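Local coordinates for protein agarase (Pseudoalteromonas fuliginea, PDB 6XJ9) that probably hydrolyses agarose as a family 50 glycoside hydrolase, an agarase from a marine bacterium, at residues V192-H197 with G648-K653; E668-S673 with P681-A686; S676-P681 with S720-R725. One frame throughout, in Å; residues are numbered along the deposited sequence.

Interaction 1. Residues V192-H197 with G648-K653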
ATOM      1  N   VAL A 192     -20.518 -12.906   7.396  1.00 22.86           N
ATOM      2  CA  VAL A 192     -19.069 -12.967   7.268  1.00 21.03           C
ATOM      3  C   VAL A 192     -18.673 -14.444   7.246  1.00 22.93           C
ATOM      4  O   VAL A 192     -19.204 -15.231   8.029  1.00 22.48           O
ATOM      5  CB  VAL A 192     -18.407 -12.176   8.411  1.00 21.08           C
ATOM      6  CG1 VAL A 192     -16.905 -12.409   8.504  1.00 19.96           C
ATOM      7  CG2 VAL A 192     -18.713 -10.684   8.295  1.00 19.39           C
ATOM      8  N   GLN A 193     -17.775 -14.819   6.316  1.00 21.27           N
ATOM      9  CA  GLN A 193     -17.561 -16.220   5.981  1.00 21.50           C
ATOM     10  C   GLN A 193     -16.069 -16.527   5.888  1.00 20.48           C
ATOM     11  O   GLN A 193     -15.321 -15.817   5.214  1.00 20.30           O
ATOM     12  CB  GLN A 193     -18.290 -16.578   4.682  1.00 21.79           C
ATOM     13  CG  GLN A 193     -19.808 -16.484   4.806  1.00 21.36           C
ATOM     14  CD  GLN A 193     -20.543 -16.852   3.539  1.00 22.31           C
ATOM     15  OE1 GLN A 193     -20.011 -17.519   2.652  1.00 20.59           O
ATOM     16  NE2 GLN A 193     -21.778 -16.390   3.442  1.00 20.85           N
ATOM     17  N   SER A 194     -15.664 -17.595   6.586  1.00 20.38           N
ATOM     18  CA  SER A 194     -14.297 -18.109   6.603  1.00 19.76           C
ATOM     19  C   SER A 194     -13.266 -16.984   6.595  1.00 20.17           C
ATOM     20  O   SER A 194     -12.546 -16.808   5.609  1.00 20.62           O
ATOM     21  CB  SER A 194     -14.058 -19.055   5.452  1.00 18.84           C
ATOM     22  OG  SER A 194     -15.022 -20.087   5.458  1.00 20.33           O
ATOM     23  N   THR A 195     -13.198 -16.229   7.695  1.00 19.10           N
ATOM     24  CA  THR A 195     -12.133 -15.255   7.856  1.00 20.94           C
ATOM     25  C   THR A 195     -11.056 -15.864   8.751  1.00 20.13           C
ATOM     26  O   THR A 195     -11.214 -16.984   9.244  1.00 19.91           O
ATOM     27  CB  THR A 195     -12.644 -13.933   8.451  1.00 21.91           C
ATOM     28  OG1 THR A 195     -13.170 -14.185   9.754  1.00 23.05           O
ATOM     29  CG2 THR A 195     -13.716 -13.269   7.613  1.00 21.88           C
ATOM     30  N   LEU A 196      -9.971 -15.115   8.959  1.00 19.42           N
ATOM     31  CA  LEU A 196      -9.033 -15.463  10.021  1.00 21.12           C
ATOM     32  C   LEU A 196      -9.270 -14.592  11.249  1.00 23.36           C
ATOM     33  O   LEU A 196      -8.817 -14.939  12.342  1.00 25.58           O
ATOM     34  CB  LEU A 196      -7.596 -15.343   9.500  1.00 17.97           C
ATOM     35  CG  LEU A 196      -7.290 -16.215   8.284  1.00 17.76           C
ATOM     36  CD1 LEU A 196      -5.863 -15.971   7.782  1.00 18.48           C
ATOM     37  CD2 LEU A 196      -7.514 -17.694   8.606  1.00 17.37           C
ATOM     38  N   HIS A 197      -9.975 -13.469  11.051  1.00 24.23           N
ATOM     39  CA  HIS A 197     -10.138 -12.435  12.067  1.00 25.32           C
ATOM     40  C   HIS A 197     -11.615 -12.189  12.370  1.00 24.55           C
ATOM     41  O   HIS A 197     -12.473 -12.388  11.507  1.00 25.26           O
ATOM     42  CB  HIS A 197      -9.512 -11.108  11.595  1.00 25.06           C
ATOM     43  CG  HIS A 197      -8.074 -11.196  11.204  1.00 27.61           C
ATOM     44  ND1 HIS A 197      -7.118 -11.742  12.029  1.00 28.56           N
ATOM     45  CD2 HIS A 197      -7.427 -10.805  10.083  1.00 28.23           C
ATOM     46  CE1 HIS A 197      -5.939 -11.691  11.439  1.00 29.02           C
ATOM     47  NE2 HIS A 197      -6.102 -11.121  10.238  1.00 28.98           N
ATOM     48  N   GLY A 648      -8.286 -17.344   4.232  1.00 17.54           N
ATOM     49  CA  GLY A 648      -7.201 -18.065   4.875  1.00 17.60           C
ATOM     50  C   GLY A 648      -7.556 -19.535   5.072  1.00 18.13           C
ATOM     51  O   GLY A 648      -8.678 -19.942   4.777  1.00 17.88           O
ATOM     52  N   LEU A 649      -6.581 -20.314   5.569  1.00 18.47           N
ATOM     53  CA  LEU A 649      -6.813 -21.698   5.958  1.00 17.37           C
ATOM     54  C   LEU A 649      -7.132 -21.744   7.450  1.00 17.91           C
ATOM     55  O   LEU A 649      -6.222 -21.682   8.275  1.00 17.15           O
ATOM     56  CB  LEU A 649      -5.572 -22.546   5.649  1.00 17.79           C
ATOM     57  CG  LEU A 649      -5.110 -22.570   4.191  1.00 16.91           C
ATOM     58  CD1 LEU A 649      -4.066 -23.660   3.990  1.00 17.09           C
ATOM     59  CD2 LEU A 649      -6.292 -22.771   3.248  1.00 17.31           C
ATOM     60  N   ARG A 650      -8.430 -21.842   7.775  1.00 18.44           N
ATOM     61  CA  ARG A 650      -8.878 -21.893   9.160  1.00 18.97           C
ATOM     62  C   ARG A 650      -8.588 -23.278   9.728  1.00 19.29           C
ATOM     63  O   ARG A 650      -8.785 -24.305   9.067  1.00 18.40           O
ATOM     64  CB  ARG A 650     -10.391 -21.661   9.276  1.00 19.02           C
ATOM     65  CG  ARG A 650     -10.893 -20.312   8.784  1.00 19.14           C
ATOM     66  CD  ARG A 650     -12.415 -20.247   8.888  1.00 20.21           C
ATOM     67  NE  ARG A 650     -12.933 -20.602  10.210  1.00 21.72           N
ATOM     68  CZ  ARG A 650     -12.960 -19.786  11.265  1.00 23.19           C
ATOM     69  NH1 ARG A 650     -12.498 -18.550  11.167  1.00 20.94           N
ATOM     70  NH2 ARG A 650     -13.473 -20.208  12.415  1.00 24.08           N
ATOM     71  N   ASP A 651      -8.142 -23.297  10.983  1.00 20.71           N
ATOM     72  CA  ASP A 651      -7.827 -24.552  11.642  1.00 21.10           C
ATOM     73  C   ASP A 651      -9.054 -25.459  11.635  1.00 21.15           C
ATOM     74  O   ASP A 651      -8.923 -26.654  11.394  1.00 21.24           O
ATOM     75  CB  ASP A 651      -7.202 -24.308  13.025  1.00 21.73           C
ATOM     76  CG  ASP A 651      -5.830 -23.648  12.955  1.00 24.05           C
ATOM     77  OD1 ASP A 651      -5.070 -23.934  11.995  1.00 24.91           O
ATOM     78  OD2 ASP A 651      -5.534 -22.827  13.834  1.00 23.77           O
ATOM     79  N   ASP A 652     -10.251 -24.889  11.871  1.00 22.93           N
ATOM     80  CA  ASP A 652     -11.440 -25.717  12.007  1.00 24.75           C
ATOM     81  C   ASP A 652     -11.781 -26.413  10.689  1.00 26.12           C
ATOM     82  O   ASP A 652     -12.249 -27.554  10.699  1.00 26.85           O
ATOM     83  CB  ASP A 652     -12.611 -25.004  12.696  1.00 26.18           C
ATOM     84  CG  ASP A 652     -13.161 -23.783  11.975  1.00 25.92           C
ATOM     85  OD1 ASP A 652     -12.705 -23.481  10.841  1.00 26.33           O
ATOM     86  OD2 ASP A 652     -14.029 -23.124  12.568  1.00 25.16           O
ATOM     87  N   LYS A 653     -11.471 -25.754   9.567  1.00 23.86           N
ATOM     88  CA  LYS A 653     -11.784 -26.284   8.245  1.00 25.77           C
ATOM     89  C   LYS A 653     -10.839 -27.429   7.856  1.00 25.15           C
ATOM     90  O   LYS A 653     -11.239 -28.321   7.110  1.00 26.43           O
ATOM     91  CB  LYS A 653     -11.767 -25.150   7.212  1.00 28.08           C
ATOM     92  CG  LYS A 653     -12.080 -25.533   5.764  1.00 32.04           C
ATOM     93  CD  LYS A 653     -13.472 -26.106   5.522  1.00 34.68           C
ATOM     94  CE  LYS A 653     -14.003 -25.816   4.129  1.00 35.68           C
ATOM     95  NZ  LYS A 653     -14.989 -26.824   3.672  1.00 34.94           N
TER
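Arg650 and Leu196 carry the contact between residues 192-197 and 648-653. It joins two domains. Residues 192-197 leave strand 185-193 of the CBM-like domain. Residues 648-653 belong to the catalytic domain, which in family GH50 is an (alpha/beta)8 barrel. They follow barrel strand 640-643 and lead into the short helix 651-654, with Arg650 at its N-cap position.

The polar part centres on the Arg650 guanidinium. Its NH1 donates to Thr195 O at 2.8 Å, with an N-H...O angle of 153°. The acceptor lies in the guanidinium plane, at the edge, while NH1 is tilted from the plane of the Thr195 carbonyl. The same group grips Asp652 side-on: NE reaches OD1 at 3.0 Å on the syn side, and NH2 meets OD2 at 3.0 Å from above the carboxylate plane. The arginine chain bends at CG-CD (chi3 52°), which turns the guanidinium so that it serves Thr195 and Asp652 together. NH2 also donates to Lys66 O. These bonds fix the rotation of the group, and the carboxylate would offset the charge of a buried arginine.

The apolar part is small. Leu196 CD2 lies 3.8 Å from Gly648 CA, and CD1 touches the same atom. Any CB at Gly648 would point toward residues 192-197 and run into CD1. Ser194 CA packs on Arg650 CD at 3.7 Å. Helix 689-704 covers Leu196 through Asp698 and Ser702.

One bond braces the 192-197 turn from within. Ser194 has positive phi and psi, and the chain bends sharply there. Beyond it, Thr195 OG1 donates to His197 O at 2.6 Å, tilted from the carbonyl plane.

Interaction 2. Residues E668-S673 with P681-A686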
ATOM      1  N   GLU A 668      -5.063 -23.145  -5.706  1.00 15.24           N
ATOM      2  CA  GLU A 668      -5.534 -21.832  -6.116  1.00 15.65           C
ATOM      3  C   GLU A 668      -6.104 -21.098  -4.906  1.00 15.17           C
ATOM      4  O   GLU A 668      -6.708 -21.716  -4.033  1.00 15.91           O
ATOM      5  CB  GLU A 668      -6.655 -21.889  -7.162  1.00 14.84           C
ATOM      6  CG  GLU A 668      -6.395 -22.797  -8.343  1.00 16.08           C
ATOM      7  CD  GLU A 668      -7.579 -23.093  -9.252  1.00 16.05           C
ATOM      8  OE1 GLU A 668      -8.598 -22.384  -9.177  1.00 16.25           O
ATOM      9  OE2 GLU A 668      -7.479 -24.039 -10.041  1.00 17.93           O
ATOM     10  N   PHE A 669      -5.873 -19.784  -4.887  1.00 14.55           N
ATOM     11  CA  PHE A 669      -6.490 -18.819  -3.993  1.00 15.95           C
ATOM     12  C   PHE A 669      -6.233 -17.439  -4.595  1.00 16.51           C
ATOM     13  O   PHE A 669      -5.317 -17.286  -5.401  1.00 17.14           O
ATOM     14  CB  PHE A 669      -5.901 -18.911  -2.579  1.00 14.85           C
ATOM     15  CG  PHE A 669      -4.563 -18.242  -2.388  1.00 15.43           C
ATOM     16  CD1 PHE A 669      -3.389 -18.875  -2.777  1.00 15.28           C
ATOM     17  CD2 PHE A 669      -4.469 -16.975  -1.833  1.00 14.86           C
ATOM     18  CE1 PHE A 669      -2.154 -18.273  -2.600  1.00 15.20           C
ATOM     19  CE2 PHE A 669      -3.234 -16.361  -1.674  1.00 14.98           C
ATOM     20  CZ  PHE A 669      -2.071 -17.009  -2.046  1.00 15.67           C
ATOM     21  N   HIS A 670      -7.067 -16.455  -4.241  1.00 16.69           N
ATOM     22  CA  HIS A 670      -6.849 -15.107  -4.737  1.00 18.34           C
ATOM     23  C   HIS A 670      -7.618 -14.106  -3.891  1.00 17.00           C
ATOM     24  O   HIS A 670      -8.567 -14.449  -3.197  1.00 16.71           O
ATOM     25  CB  HIS A 670      -7.222 -14.955  -6.226  1.00 18.91           C
ATOM     26  CG  HIS A 670      -8.559 -14.337  -6.447  1.00 22.35           C
ATOM     27  ND1 HIS A 670      -8.717 -12.970  -6.705  1.00 23.52           N
ATOM     28  CD2 HIS A 670      -9.796 -14.882  -6.466  1.00 22.28           C
ATOM     29  CE1 HIS A 670      -9.999 -12.707  -6.860  1.00 23.67           C
ATOM     30  NE2 HIS A 670     -10.687 -13.877  -6.731  1.00 24.99           N
ATOM     31  N   VAL A 671      -7.149 -12.861  -3.964  1.00 17.38           N
ATOM     32  CA  VAL A 671      -7.846 -11.720  -3.409  1.00 17.39           C
ATOM     33  C   VAL A 671      -7.821 -10.649  -4.492  1.00 18.55           C
ATOM     34  O   VAL A 671      -6.828 -10.506  -5.198  1.00 17.52           O
ATOM     35  CB  VAL A 671      -7.177 -11.203  -2.122  1.00 16.68           C
ATOM     36  CG1 VAL A 671      -8.036 -10.158  -1.423  1.00 16.31           C
ATOM     37  CG2 VAL A 671      -6.787 -12.317  -1.157  1.00 16.54           C
ATOM     38  N   GLY A 672      -8.928  -9.911  -4.611  1.00 19.75           N
ATOM     39  CA  GLY A 672      -9.073  -8.892  -5.638  1.00 20.12           C
ATOM     40  C   GLY A 672      -9.632  -7.614  -5.022  1.00 20.30           C
ATOM     41  O   GLY A 672     -10.122  -7.654  -3.893  1.00 19.97           O
ATOM     42  N   SER A 673      -9.513  -6.500  -5.753  1.00 21.19           N
ATOM     43  CA  SER A 673     -10.087  -5.229  -5.333  1.00 23.19           C
ATOM     44  C   SER A 673     -10.535  -4.401  -6.534  1.00 24.99           C
ATOM     45  O   SER A 673      -9.952  -4.489  -7.616  1.00 24.43           O
ATOM     46  CB  SER A 673      -9.147  -4.439  -4.490  1.00 25.53           C
ATOM     47  OG  SER A 673      -9.880  -3.394  -3.856  1.00 31.13           O
ATOM     48  N   PRO A 681     -14.017  -7.664  -8.377  1.00 20.32           N
ATOM     49  CA  PRO A 681     -12.855  -7.943  -7.538  1.00 19.34           C
ATOM     50  C   PRO A 681     -12.544  -9.439  -7.486  1.00 20.74           C
ATOM     51  O   PRO A 681     -11.403  -9.823  -7.233  1.00 21.60           O
ATOM     52  CB  PRO A 681     -13.233  -7.362  -6.168  1.00 19.98           C
ATOM     53  CG  PRO A 681     -14.745  -7.328  -6.165  1.00 20.48           C
ATOM     54  CD  PRO A 681     -15.173  -7.169  -7.610  1.00 20.05           C
ATOM     55  N   GLY A 682     -13.547 -10.281  -7.754  1.00 19.28           N
ATOM     56  CA  GLY A 682     -13.330 -11.720  -7.749  1.00 19.65           C
ATOM     57  C   GLY A 682     -14.115 -12.413  -6.638  1.00 20.32           C
ATOM     58  O   GLY A 682     -15.249 -12.040  -6.343  1.00 20.87           O
ATOM     59  N   LEU A 683     -13.498 -13.427  -6.023  1.00 19.92           N
ATOM     60  CA  LEU A 683     -14.214 -14.264  -5.075  1.00 19.35           C
ATOM     61  C   LEU A 683     -14.012 -13.735  -3.662  1.00 18.21           C
ATOM     62  O   LEU A 683     -14.952 -13.727  -2.877  1.00 18.58           O
ATOM     63  CB  LEU A 683     -13.749 -15.719  -5.221  1.00 21.04           C
ATOM     64  CG  LEU A 683     -14.295 -16.444  -6.447  1.00 22.61           C
ATOM     65  CD1 LEU A 683     -13.545 -17.738  -6.698  1.00 24.16           C
ATOM     66  CD2 LEU A 683     -15.781 -16.719  -6.277  1.00 24.68           C
ATOM     67  N   ILE A 684     -12.782 -13.306  -3.360  1.00 17.52           N
ATOM     68  CA  ILE A 684     -12.410 -12.742  -2.072  1.00 16.91           C
ATOM     69  C   ILE A 684     -12.015 -11.273  -2.293  1.00 17.10           C
ATOM     70  O   ILE A 684     -11.161 -10.973  -3.124  1.00 16.79           O
ATOM     71  CB  ILE A 684     -11.291 -13.596  -1.424  1.00 15.76           C
ATOM     72  CG1 ILE A 684     -11.707 -15.065  -1.263  1.00 16.24           C
ATOM     73  CG2 ILE A 684     -10.818 -12.997  -0.105  1.00 15.18           C
ATOM     74  CD1 ILE A 684     -12.885 -15.298  -0.313  1.00 15.79           C
ATOM     75  N   HIS A 685     -12.656 -10.359  -1.555  1.00 16.96           N
ATOM     76  CA  HIS A 685     -12.601  -8.932  -1.856  1.00 18.22           C
ATOM     77  C   HIS A 685     -11.807  -8.166  -0.805  1.00 18.51           C
ATOM     78  O   HIS A 685     -12.052  -8.334   0.394  1.00 18.89           O
ATOM     79  CB  HIS A 685     -14.017  -8.319  -1.849  1.00 18.78           C
ATOM     80  CG  HIS A 685     -14.968  -8.888  -2.848  1.00 19.91           C
ATOM     81  ND1 HIS A 685     -16.237  -8.351  -3.044  1.00 20.68           N
ATOM     82  CD2 HIS A 685     -14.867  -9.934  -3.691  1.00 20.15           C
ATOM     83  CE1 HIS A 685     -16.876  -9.056  -3.948  1.00 20.09           C
ATOM     84  NE2 HIS A 685     -16.050 -10.023  -4.372  1.00 20.67           N
ATOM     85  N   ALA A 686     -10.939  -7.252  -1.275  1.00 18.01           N
ATOM     86  CA  ALA A 686     -10.203  -6.343  -0.402  1.00 17.45           C
ATOM     87  C   ALA A 686     -10.643  -4.895  -0.629  1.00 17.82           C
ATOM     88  O   ALA A 686     -11.274  -4.574  -1.631  1.00 18.14           O
ATOM     89  CB  ALA A 686      -8.707  -6.473  -0.631  1.00 16.39           C
TER
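Gly672 and His685 form a single parallel beta bridge, in which Gly672 N donates to Ile684 O at 2.9 Å and Ala686 N to Gly672 O at 2.8 Å. CA-H...O contacts add to the pair, among them Gly672 CA to Pro681 O at 3.0 Å. A CB at Gly672 would strike Pro681 O.

The His670 ring sits against the backbone at 681-683. His670 NE2 accepts the Leu683 N-H at 2.9 Å in an almost straight bond (175°), with the donor tilted from the ring plane. Pro681 O sits in the ring plane, 3.2 Å from His670 CE1. This carbonyl is buried and has no conventional hydrogen-bond partner. Gly682 CA also lies at the ring edge. With an alanine at His670, the Leu683 amide would probably lose its acceptor and a gap would open beside Gly682.

Ser673 OG is anti to the backbone N (chi1 -166°), which carries it to Ala686 O. It donates there at 2.9 Å, from above the carbonyl plane. Val671 CG1 meets Ala686 CB at 3.8 Å and is near Ile684 CG2. Within 681-686, Pro681 CG covers the centre of one face of the His685 ring.

The bridged loop lies between the two domains. Ile684 rests on Gln104 and Tyr106 of strand 103-111, and Pro681 and His685 rest on Ile172 of strand 169-174. Ile684 and Ala686 also pack against Met695 of helix 689-704.

Interaction 3. Residues S676-P681 with S720-R725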
ATOM      1  N   SER A 676      -8.423  -1.740  -8.864  1.00 21.76           N
ATOM      2  CA  SER A 676      -7.659  -2.172 -10.026  1.00 24.43           C
ATOM      3  C   SER A 676      -8.265  -1.626 -11.320  1.00 25.09           C
ATOM      4  O   SER A 676      -7.637  -1.666 -12.384  1.00 25.50           O
ATOM      5  CB  SER A 676      -7.591  -3.678 -10.075  1.00 26.69           C
ATOM      6  OG  SER A 676      -8.886  -4.216 -10.304  1.00 25.59           O
ATOM      7  N   GLY A 677      -9.509  -1.142 -11.238  1.00 25.99           N
ATOM      8  CA  GLY A 677     -10.209  -0.647 -12.414  1.00 23.87           C
ATOM      9  C   GLY A 677     -10.939  -1.758 -13.159  1.00 23.34           C
ATOM     10  O   GLY A 677     -11.459  -1.532 -14.251  1.00 24.77           O
ATOM     11  N   LEU A 678     -10.958  -2.967 -12.577  1.00 22.54           N
ATOM     12  CA  LEU A 678     -11.776  -4.045 -13.108  1.00 21.72           C
ATOM     13  C   LEU A 678     -13.152  -3.995 -12.452  1.00 20.55           C
ATOM     14  O   LEU A 678     -13.304  -3.455 -11.359  1.00 21.33           O
ATOM     15  CB  LEU A 678     -11.102  -5.401 -12.868  1.00 23.85           C
ATOM     16  CG  LEU A 678      -9.776  -5.631 -13.607  1.00 25.58           C
ATOM     17  CD1 LEU A 678      -9.410  -7.105 -13.595  1.00 26.60           C
ATOM     18  CD2 LEU A 678      -9.854  -5.133 -15.044  1.00 25.34           C
ATOM     19  N   PHE A 679     -14.139  -4.599 -13.118  1.00 21.01           N
ATOM     20  CA  PHE A 679     -15.537  -4.494 -12.713  1.00 21.85           C
ATOM     21  C   PHE A 679     -15.938  -5.608 -11.750  1.00 22.60           C
ATOM     22  O   PHE A 679     -17.093  -5.660 -11.323  1.00 21.96           O
ATOM     23  CB  PHE A 679     -16.439  -4.508 -13.948  1.00 21.46           C
ATOM     24  CG  PHE A 679     -16.115  -3.375 -14.883  1.00 22.10           C
ATOM     25  CD1 PHE A 679     -16.148  -2.064 -14.430  1.00 22.21           C
ATOM     26  CD2 PHE A 679     -15.705  -3.626 -16.185  1.00 22.06           C
ATOM     27  CE1 PHE A 679     -15.814  -1.017 -15.274  1.00 22.77           C
ATOM     28  CE2 PHE A 679     -15.387  -2.575 -17.031  1.00 23.63           C
ATOM     29  CZ  PHE A 679     -15.443  -1.276 -16.574  1.00 22.65           C
ATOM     30  N   HIS A 680     -14.981  -6.489 -11.425  1.00 19.57           N
ATOM     31  CA  HIS A 680     -15.234  -7.603 -10.529  1.00 19.14           C
ATOM     32  C   HIS A 680     -13.971  -7.852  -9.716  1.00 19.64           C
ATOM     33  O   HIS A 680     -12.916  -8.157 -10.279  1.00 18.54           O
ATOM     34  CB  HIS A 680     -15.655  -8.842 -11.331  1.00 18.83           C
ATOM     35  CG  HIS A 680     -16.366  -9.886 -10.533  1.00 19.12           C
ATOM     36  ND1 HIS A 680     -15.980 -10.231  -9.251  1.00 19.01           N
ATOM     37  CD2 HIS A 680     -17.404 -10.687 -10.844  1.00 19.52           C
ATOM     38  CE1 HIS A 680     -16.771 -11.184  -8.800  1.00 20.15           C
ATOM     39  NE2 HIS A 680     -17.659 -11.465  -9.752  1.00 20.62           N
ATOM     40  N   PRO A 681     -14.017  -7.664  -8.377  1.00 20.32           N
ATOM     41  CA  PRO A 681     -12.855  -7.943  -7.538  1.00 19.34           C
ATOM     42  C   PRO A 681     -12.544  -9.439  -7.486  1.00 20.74           C
ATOM     43  O   PRO A 681     -11.403  -9.823  -7.233  1.00 21.60           O
ATOM     44  CB  PRO A 681     -13.233  -7.362  -6.168  1.00 19.98           C
ATOM     45  CG  PRO A 681     -14.745  -7.328  -6.165  1.00 20.48           C
ATOM     46  CD  PRO A 681     -15.173  -7.169  -7.610  1.00 20.05           C
ATOM     47  N   SER A 720      -7.739 -11.238 -15.402  1.00 18.66           N
ATOM     48  CA  SER A 720      -8.660 -11.675 -16.436  1.00 18.97           C
ATOM     49  C   SER A 720      -8.978 -10.468 -17.316  1.00 19.13           C
ATOM     50  O   SER A 720      -8.891  -9.345 -16.830  1.00 17.53           O
ATOM     51  CB  SER A 720      -9.907 -12.244 -15.823  1.00 20.68           C
ATOM     52  OG  SER A 720      -9.681 -13.576 -15.381  1.00 23.03           O
ATOM     53  N   PRO A 721      -9.310 -10.639 -18.623  1.00 19.37           N
ATOM     54  CA  PRO A 721      -9.769  -9.517 -19.440  1.00 20.53           C
ATOM     55  C   PRO A 721     -10.885  -8.765 -18.729  1.00 22.48           C
ATOM     56  O   PRO A 721     -11.713  -9.367 -18.041  1.00 23.29           O
ATOM     57  CB  PRO A 721     -10.284 -10.182 -20.718  1.00 19.80           C
ATOM     58  CG  PRO A 721      -9.423 -11.435 -20.817  1.00 20.83           C
ATOM     59  CD  PRO A 721      -9.242 -11.897 -19.383  1.00 18.90           C
ATOM     60  N   ILE A 722     -10.891  -7.442 -18.899  1.00 22.05           N
ATOM     61  CA  ILE A 722     -11.894  -6.612 -18.254  1.00 23.31           C
ATOM     62  C   ILE A 722     -13.283  -6.962 -18.787  1.00 22.77           C
ATOM     63  O   ILE A 722     -14.267  -6.790 -18.073  1.00 23.22           O
ATOM     64  CB  ILE A 722     -11.545  -5.112 -18.390  1.00 24.13           C
ATOM     65  CG1 ILE A 722     -12.518  -4.211 -17.627  1.00 25.28           C
ATOM     66  CG2 ILE A 722     -11.420  -4.708 -19.847  1.00 22.88           C
ATOM     67  CD1 ILE A 722     -12.108  -2.748 -17.584  1.00 26.10           C
ATOM     68  N   THR A 723     -13.349  -7.480 -20.024  1.00 21.34           N
ATOM     69  CA  THR A 723     -14.610  -7.811 -20.669  1.00 21.39           C
ATOM     70  C   THR A 723     -14.886  -9.315 -20.635  1.00 21.60           C
ATOM     71  O   THR A 723     -15.725  -9.826 -21.382  1.00 21.19           O
ATOM     72  CB  THR A 723     -14.623  -7.279 -22.103  1.00 21.92           C
ATOM     73  OG1 THR A 723     -13.387  -7.742 -22.644  1.00 22.26           O
ATOM     74  CG2 THR A 723     -14.690  -5.767 -22.153  1.00 20.44           C
ATOM     75  N   GLY A 724     -14.175 -10.020 -19.755  1.00 21.85           N
ATOM     76  CA  GLY A 724     -14.440 -11.430 -19.529  1.00 22.95           C
ATOM     77  C   GLY A 724     -13.478 -12.314 -20.310  1.00 24.15           C
ATOM     78  O   GLY A 724     -13.225 -12.077 -21.486  1.00 23.54           O
ATOM     79  N   ARG A 725     -12.917 -13.322 -19.636  1.00 23.82           N
ATOM     80  CA  ARG A 725     -12.256 -14.386 -20.369  1.00 24.30           C
ATOM     81  C   ARG A 725     -13.290 -15.056 -21.279  1.00 24.25           C
ATOM     82  O   ARG A 725     -14.448 -15.185 -20.892  1.00 25.94           O
ATOM     83  CB  ARG A 725     -11.534 -15.345 -19.420  1.00 23.86           C
ATOM     84  CG  ARG A 725     -12.457 -16.297 -18.681  1.00 25.66           C
ATOM     85  CD  ARG A 725     -11.676 -17.204 -17.764  1.00 27.52           C
ATOM     86  NE  ARG A 725     -12.526 -18.229 -17.177  1.00 30.98           N
ATOM     87  CZ  ARG A 725     -12.101 -19.103 -16.274  1.00 33.30           C
ATOM     88  NH1 ARG A 725     -10.845 -19.066 -15.858  1.00 34.77           N
ATOM     89  NH2 ARG A 725     -12.928 -20.005 -15.787  1.00 34.82           N
TER
HETATM   90  O   HOH W   1     -13.556  -6.559 -15.047  1.00 20.22           O
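The Phe679 ring is met obliquely by Ile722. The Ile722 methyl CD1 lies 3.3 Å from Phe679 CE2, and CG1 of the same residue touches CE2 and CD2. The isoleucine is extended, with CG1 anti to the backbone N (chi1 -175°), and this carries CD1 out to the ring. Ile722 CD1 also lies 3.6 Å from Gly677 O.

Leu678 packs beside it. Leu678 CD2 meets Ile722 CB at 3.7 Å, while Leu678 CD1 approaches Ser720 O at 4.0 Å. Ile722 therefore fits between Leu678 and Phe679.

Ile722 is the second residue of a type I beta turn from Pro721 to Gly724, closed by Gly724 N to Pro721 O at 3.1 Å. One water joins the backbones. It accepts from Phe679 N at 2.8 Å and donates to Ile722 O at 3.1 Å.

The two loops follow barrel strands 664-666 and 709-714. Phe679 O is hydrogen-bonded to Ser159 OG of the CBM-like domain.

No direct hydrogen bond or salt bridge crosses between the segments. The contact thus depends on the fit of three apolar side chains and on one water that gives a backbone N-H and a carbonyl a shared partner.

Overall arrangement
All three contacts use chain that follows strands of the catalytic barrel: 640-643 for interaction 1, 664-666 for interaction 2, and 664-666 with 709-714 for interaction 3. Interactions 2 and 3 share Pro681, and their centres are 12 Å apart. Interaction 1 is separate. Its centre is 15 Å from that of interaction 2, with nearest atoms about 6 Å apart, and 26 Å from that of interaction 3. Together they run along the border with the CBM-like domain. Interaction 1 crosses that border directly; the other two involve a barrel loop that touches the CBM-like domain. Interaction 2 begins at Glu668, just past strand 664-666, where such barrels usually have their active site, so it probably lies nearest.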